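Local atomic coordinates of nickel-dependent hydrogenase large subunit (Allochromatium vinosum, PDB entry 3MYR), a protein that oxidises molecular hydrogen at a nickel-iron centre, working as a heterodimer with a small subunit, and probably recycles hydrogen released by nitrogenase. Residues B[94-99]-B[285-290]; B[296-301]-B[480-485]. All blocks are in the same frame, centred on the assembly; numbering follows the deposited sequence.

Contact 1 of 2, residues B[94-99]-B[285-290]; sequences LMIGAQ and GDLPTG
Asp286 OD2, which lies 4.3 Å from Ile96 CD1, is gripped by two donors while that methyl of the helix lies loosely nearby. One donor is the next residue's own backbone: Leu287 N gives a bond of 2.6 Å to Asp286 OD2, entering on the anti side of the carboxylate and bent to 136° at the hydrogen. The other is Arg74, whose NH2 forms a salt bridge with the same oxygen. A short acid suits this place, since its carboxylate stays close enough to the chain for Leu287 N to reach OD2, and the arginine would be expected to favour the charged form.

Beyond this polar knot the contact is purely apolar. Helix 86-112 passes beside the last residues of strand 281-288, one half of a two-stranded antiparallel hairpin, and between 94-99 and 285-290 one isoleucine-leucine pair makes the apolar contact; Asn93 of the same helix also touches Leu287. Leu287 CD2 sits 3.8 Å from Ile96 CG2, with Ile96 CB at 4.0 Å and CD1 at 4.1 Å, so one methyl rests against the branched flank of the isoleucine. Ile96 keeps CG2 anti to its backbone N (chi1 of the CG1 branch -66°), which turns CG2 to that methyl, and the extended second torsion (162°) brings CD1 there too. The two side chains run past each other in opposite senses and meet alongside. Beta-branching gives the helix a broad, stiff surface, whereas leucine branches only at CG, and its CD2 can extend across from a backbone 8.3 Å away, measured between the CA atoms of Ile96 and Leu287. Helix 426-456 borders both segments, its Trp447 touching Leu287 as well as Leu94. The side chain of Ile96 is about 10 Å from the bound NFV, the nickel-iron centre.

Contact 2 of 2, residues B[296-301]-B[480-485]; sequences ATFLFP and VGIMEA. With NFV (Ni-Fe oxidized active center), chain N.
Ile482 carries CG1 between its backbone N and carbonyl carbon (chi1 58°), an uncommon choice for isoleucine that directs CD1 at the ring of Phe298. Phe298 in turn holds CG anti to its carbonyl carbon (chi1 -81°), extending the far end of the ring to meet it. Ile482 CD1 lies 4.1 Å from Phe298 CZ and 4.2 Å from Phe298 CE1, the two side chains crossing at a slant; together a slim methyl and a long flat ring fill the space between the two backbones.

Two residues along strand 480-485, Glu484 faces the same way. Its CB is 4.2 Å from Phe300 CD2, so the aliphatic base of the acid packs against the aromatic ring. Arg393 forms a salt bridge with Glu484 OE1 and a cation-pi contact with Phe300, serving both sides at once, while OE2 accepts from Gly285 N. Leu299 and Phe300 both stand opposite Asp286, as in a classic beta bulge.

The strand finishes in the active-site pocket, where Ala485 CB approaches atom N2 of the nickel-iron centre at 3.4 Å and atom O1 at 3.6 Å. A methyl offers these diatomic ligands of the iron only van der Waals contact; polar bonding to the nickel-iron centre must come from elsewhere, as it does from Arg487 N and Ser510 OG.

In the fold
From the N terminus, helix 86-112 comes first, and contact 1 returns to it after 185 mostly helical residues, closing a loop from 94-99 to 285-290. After five intervening residues 296-301 opens a second loop, which contact 2 closes at 480-485 after a further 178 residues. The loops follow in series, neither nesting nor crossing. Strands 281-288 and 300-305 form the antiparallel pair between them, with Leu287 O 2.9 Å from Leu299 N, and a second bridge runs from Asp286 OD1 to Glu484 N at 2.8 Å. The hairpin thus joins helix 86-112 to the three-stranded sheet that begins with 476-485, the contact centres lying about 8 Å apart.

Contact 1 of 2, residues B[94-99]-B[285-290]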
loop_
_atom_site.group_PDB
_atom_site.type_symbol
_atom_site.label_atom_id
_atom_site.label_comp_id
_atom_site.label_asym_id
_atom_site.label_seq_id
_atom_site.Cartn_x
_atom_site.Cartn_y
_atom_site.Cartn_z
ATOM N N LEU B 94 -10.464 14.550 -1.988
ATOM C CA LEU B 94 -9.948 14.690 -0.634
ATOM C C LEU B 94 -9.338 13.384 -0.085
ATOM O O LEU B 94 -8.236 13.373 0.511
ATOM C CB LEU B 94 -11.084 15.159 0.287
ATOM C CG LEU B 94 -11.452 16.652 0.153
ATOM C CD1 LEU B 94 -12.848 16.935 0.780
ATOM C CD2 LEU B 94 -10.364 17.537 0.844
ATOM N N MET B 95 -10.016 12.262 -0.314
ATOM C CA MET B 95 -9.514 10.963 0.167
ATOM C C MET B 95 -8.254 10.606 -0.609
ATOM O O MET B 95 -7.320 10.045 -0.040
ATOM C CB MET B 95 -10.597 9.894 -0.034
ATOM C CG MET B 95 -11.798 10.097 0.900
ATOM S SD MET B 95 -13.100 8.831 0.656
ATOM C CE MET B 95 -13.135 8.483 -1.109
ATOM N N ILE B 96 -8.222 10.895 -1.916
ATOM C CA ILE B 96 -7.009 10.618 -2.691
ATOM C C ILE B 96 -5.848 11.452 -2.179
ATOM O O ILE B 96 -4.774 10.928 -1.918
ATOM C CB ILE B 96 -7.207 10.865 -4.225
ATOM C CG1 ILE B 96 -8.194 9.861 -4.778
ATOM C CG2 ILE B 96 -5.813 10.888 -5.040
ATOM C CD1 ILE B 96 -8.782 10.331 -6.172
ATOM N N GLY B 97 -6.062 12.745 -1.985
ATOM C CA GLY B 97 -4.982 13.634 -1.449
ATOM C C GLY B 97 -4.530 13.097 -0.074
ATOM O O GLY B 97 -3.327 12.983 0.179
ATOM N N ALA B 98 -5.466 12.738 0.796
ATOM C CA ALA B 98 -5.092 12.218 2.151
ATOM C C ALA B 98 -4.246 10.972 1.981
ATOM O O ALA B 98 -3.316 10.727 2.792
ATOM C CB ALA B 98 -6.327 11.862 3.011
ATOM N N GLN B 99 -4.565 10.147 0.970
ATOM C CA GLN B 99 -3.795 8.885 0.801
ATOM C C GLN B 99 -2.333 9.178 0.336
ATOM O O GLN B 99 -1.364 8.524 0.769
ATOM C CB GLN B 99 -4.502 7.978 -0.242
ATOM C CG GLN B 99 -3.650 6.757 -0.657
ATOM C CD GLN B 99 -3.307 5.850 0.561
ATOM O OE1 GLN B 99 -4.086 5.755 1.485
ATOM N NE2 GLN B 99 -2.125 5.192 0.542
ATOM N N GLY B 285 -2.913 11.131 -15.474
ATOM C CA GLY B 285 -3.520 12.338 -14.907
ATOM C C GLY B 285 -4.643 12.006 -13.907
ATOM O O GLY B 285 -5.111 10.853 -13.823
ATOM N N ASP B 286 -5.044 12.989 -13.095
ATOM C CA ASP B 286 -6.052 12.759 -12.060
ATOM C C ASP B 286 -6.465 14.073 -11.398
ATOM O O ASP B 286 -5.831 15.099 -11.626
ATOM C CB ASP B 286 -5.497 11.824 -10.978
ATOM C CG ASP B 286 -6.602 10.983 -10.315
ATOM O OD1 ASP B 286 -6.315 9.852 -9.889
ATOM O OD2 ASP B 286 -7.750 11.484 -10.162
ATOM N N LEU B 287 -7.492 14.004 -10.558
ATOM C CA LEU B 287 -7.878 15.065 -9.642
ATOM C C LEU B 287 -8.570 16.229 -10.359
ATOM O O LEU B 287 -8.031 17.348 -10.461
ATOM C CB LEU B 287 -6.752 15.527 -8.733
ATOM C CG LEU B 287 -6.231 14.366 -7.833
ATOM C CD1 LEU B 287 -4.850 14.798 -7.281
ATOM C CD2 LEU B 287 -7.217 14.035 -6.666
ATOM N N PRO B 288 -9.802 15.968 -10.822
ATOM C CA PRO B 288 -10.567 17.015 -11.555
ATOM C C PRO B 288 -11.106 18.100 -10.595
ATOM O O PRO B 288 -11.388 17.788 -9.454
ATOM C CB PRO B 288 -11.729 16.215 -12.173
ATOM C CG PRO B 288 -11.947 15.062 -11.159
ATOM C CD PRO B 288 -10.504 14.660 -10.800
ATOM N N THR B 289 -11.237 19.349 -11.052
ATOM C CA THR B 289 -11.778 20.452 -10.269
ATOM C C THR B 289 -13.300 20.321 -10.058
ATOM O O THR B 289 -13.843 20.822 -9.061
ATOM C CB THR B 289 -11.551 21.844 -10.966
ATOM O OG1 THR B 289 -12.075 21.766 -12.284
ATOM C CG2 THR B 289 -10.069 22.225 -11.040
ATOM N N GLY B 290 -13.964 19.595 -10.955
ATOM C CA GLY B 290 -15.417 19.525 -10.943
ATOM C C GLY B 290 -15.927 18.099 -10.959
ATOM O O GLY B 290 -15.170 17.140 -10.749
#

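Contact 2 of 2, residues B[296-301]-B[480-485]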
loop_
_atom_site.group_PDB
_atom_site.type_symbol
_atom_site.label_atom_id
_atom_site.label_comp_id
_atom_site.label_asym_id
_atom_site.label_seq_id
_atom_site.Cartn_x
_atom_site.Cartn_y
_atom_site.Cartn_z
ATOM N N ALA B 296 -9.147 17.715 -19.085
ATOM C CA ALA B 296 -8.792 19.159 -19.202
ATOM C C ALA B 296 -8.793 19.880 -17.844
ATOM O O ALA B 296 -8.174 20.911 -17.684
ATOM C CB ALA B 296 -9.706 19.917 -20.270
ATOM N N THR B 297 -9.455 19.322 -16.840
ATOM C CA THR B 297 -9.571 20.005 -15.532
ATOM C C THR B 297 -8.644 19.380 -14.469
ATOM O O THR B 297 -8.713 19.732 -13.298
ATOM C CB THR B 297 -11.057 19.976 -15.016
ATOM O OG1 THR B 297 -11.475 18.629 -14.656
ATOM C CG2 THR B 297 -12.028 20.572 -16.072
ATOM N N PHE B 298 -7.820 18.406 -14.878
ATOM C CA PHE B 298 -7.022 17.618 -13.932
ATOM C C PHE B 298 -5.985 18.511 -13.229
ATOM O O PHE B 298 -5.344 19.350 -13.841
ATOM C CB PHE B 298 -6.300 16.481 -14.669
ATOM C CG PHE B 298 -7.153 15.250 -14.952
ATOM C CD1 PHE B 298 -6.606 14.181 -15.693
ATOM C CD2 PHE B 298 -8.456 15.130 -14.465
ATOM C CE1 PHE B 298 -7.327 12.995 -15.929
ATOM C CE2 PHE B 298 -9.222 13.979 -14.713
ATOM C CZ PHE B 298 -8.643 12.890 -15.461
ATOM N N LEU B 299 -5.757 18.290 -11.950
ATOM C CA LEU B 299 -4.545 18.817 -11.324
ATOM C C LEU B 299 -3.249 18.145 -11.902
ATOM O O LEU B 299 -2.304 18.825 -12.284
ATOM C CB LEU B 299 -4.633 18.632 -9.803
ATOM C CG LEU B 299 -3.367 19.034 -9.034
ATOM C CD1 LEU B 299 -3.119 20.529 -9.330
ATOM C CD2 LEU B 299 -3.669 18.871 -7.592
ATOM N N PHE B 300 -3.234 16.839 -12.036
ATOM C CA PHE B 300 -2.111 16.171 -12.679
ATOM C C PHE B 300 -2.497 15.885 -14.120
ATOM O O PHE B 300 -3.453 15.159 -14.354
ATOM C CB PHE B 300 -1.840 14.829 -11.984
ATOM C CG PHE B 300 -1.308 14.957 -10.570
ATOM C CD1 PHE B 300 -0.167 15.691 -10.314
ATOM C CD2 PHE B 300 -1.808 14.156 -9.564
ATOM C CE1 PHE B 300 0.359 15.753 -9.013
ATOM C CE2 PHE B 300 -1.270 14.183 -8.277
ATOM C CZ PHE B 300 -0.191 14.967 -7.996
ATOM N N PRO B 301 -1.731 16.412 -15.100
ATOM C CA PRO B 301 -2.159 16.263 -16.480
ATOM C C PRO B 301 -1.848 14.880 -17.025
ATOM O O PRO B 301 -0.916 14.217 -16.534
ATOM C CB PRO B 301 -1.340 17.343 -17.222
ATOM C CG PRO B 301 -0.092 17.450 -16.358
ATOM C CD PRO B 301 -0.564 17.287 -14.958
ATOM N N VAL B 480 -12.588 1.890 -18.796
ATOM C CA VAL B 480 -11.300 1.899 -18.081
ATOM C C VAL B 480 -11.368 2.922 -16.975
ATOM O O VAL B 480 -11.933 4.023 -17.154
ATOM C CB VAL B 480 -10.147 2.160 -19.070
ATOM C CG1 VAL B 480 -10.440 3.403 -19.933
ATOM C CG2 VAL B 480 -8.801 2.252 -18.360
ATOM N N GLY B 481 -10.908 2.521 -15.797
ATOM C CA GLY B 481 -10.819 3.422 -14.633
ATOM C C GLY B 481 -9.368 3.812 -14.471
ATOM O O GLY B 481 -8.504 2.938 -14.392
ATOM N N ILE B 482 -9.087 5.101 -14.575
ATOM C CA ILE B 482 -7.707 5.563 -14.446
ATOM C C ILE B 482 -7.530 6.326 -13.153
ATOM O O ILE B 482 -8.489 6.833 -12.534
ATOM C CB ILE B 482 -7.209 6.433 -15.666
ATOM C CG1 ILE B 482 -8.081 7.645 -15.876
ATOM C CG2 ILE B 482 -7.274 5.668 -16.918
ATOM C CD1 ILE B 482 -7.668 8.943 -14.984
ATOM N N MET B 483 -6.294 6.379 -12.698
ATOM C CA MET B 483 -6.008 7.111 -11.474
ATOM C C MET B 483 -4.498 7.371 -11.462
ATOM O O MET B 483 -3.747 6.621 -12.097
ATOM C CB MET B 483 -6.406 6.270 -10.285
ATOM C CG MET B 483 -5.470 6.509 -9.138
ATOM S SD MET B 483 -6.393 6.224 -7.710
ATOM C CE MET B 483 -5.895 7.591 -6.671
ATOM N N GLU B 484 -4.060 8.426 -10.789
ATOM C CA GLU B 484 -2.627 8.604 -10.517
ATOM C C GLU B 484 -2.504 8.169 -9.074
ATOM O O GLU B 484 -2.952 8.878 -8.180
ATOM C CB GLU B 484 -2.206 10.077 -10.683
ATOM C CG GLU B 484 -1.872 10.526 -12.171
ATOM C CD GLU B 484 -0.639 9.795 -12.825
ATOM O OE1 GLU B 484 0.355 9.386 -12.125
ATOM O OE2 GLU B 484 -0.667 9.661 -14.075
ATOM N N ALA B 485 -2.022 6.953 -8.853
ATOM C CA ALA B 485 -1.845 6.427 -7.491
ATOM C C ALA B 485 -0.497 7.003 -6.982
ATOM O O ALA B 485 0.290 7.496 -7.792
ATOM C CB ALA B 485 -1.798 4.887 -7.550
HETATM FE FE NFV N . 0.000 0.722 -5.524
HETATM NI NI NFV N . 0.594 -1.044 -3.155
HETATM C C1 NFV N . -1.017 1.003 -6.692
HETATM O O1 NFV N . -1.786 1.285 -7.622
HETATM C C2 NFV N . 0.326 2.597 -5.411
HETATM N N2 NFV N . 0.503 3.766 -5.349
HETATM C C3 NFV N . 1.441 0.461 -6.711
HETATM N N3 NFV N . 2.326 0.272 -7.454
HETATM O O4 NFV N . 1.282 0.478 -4.026
#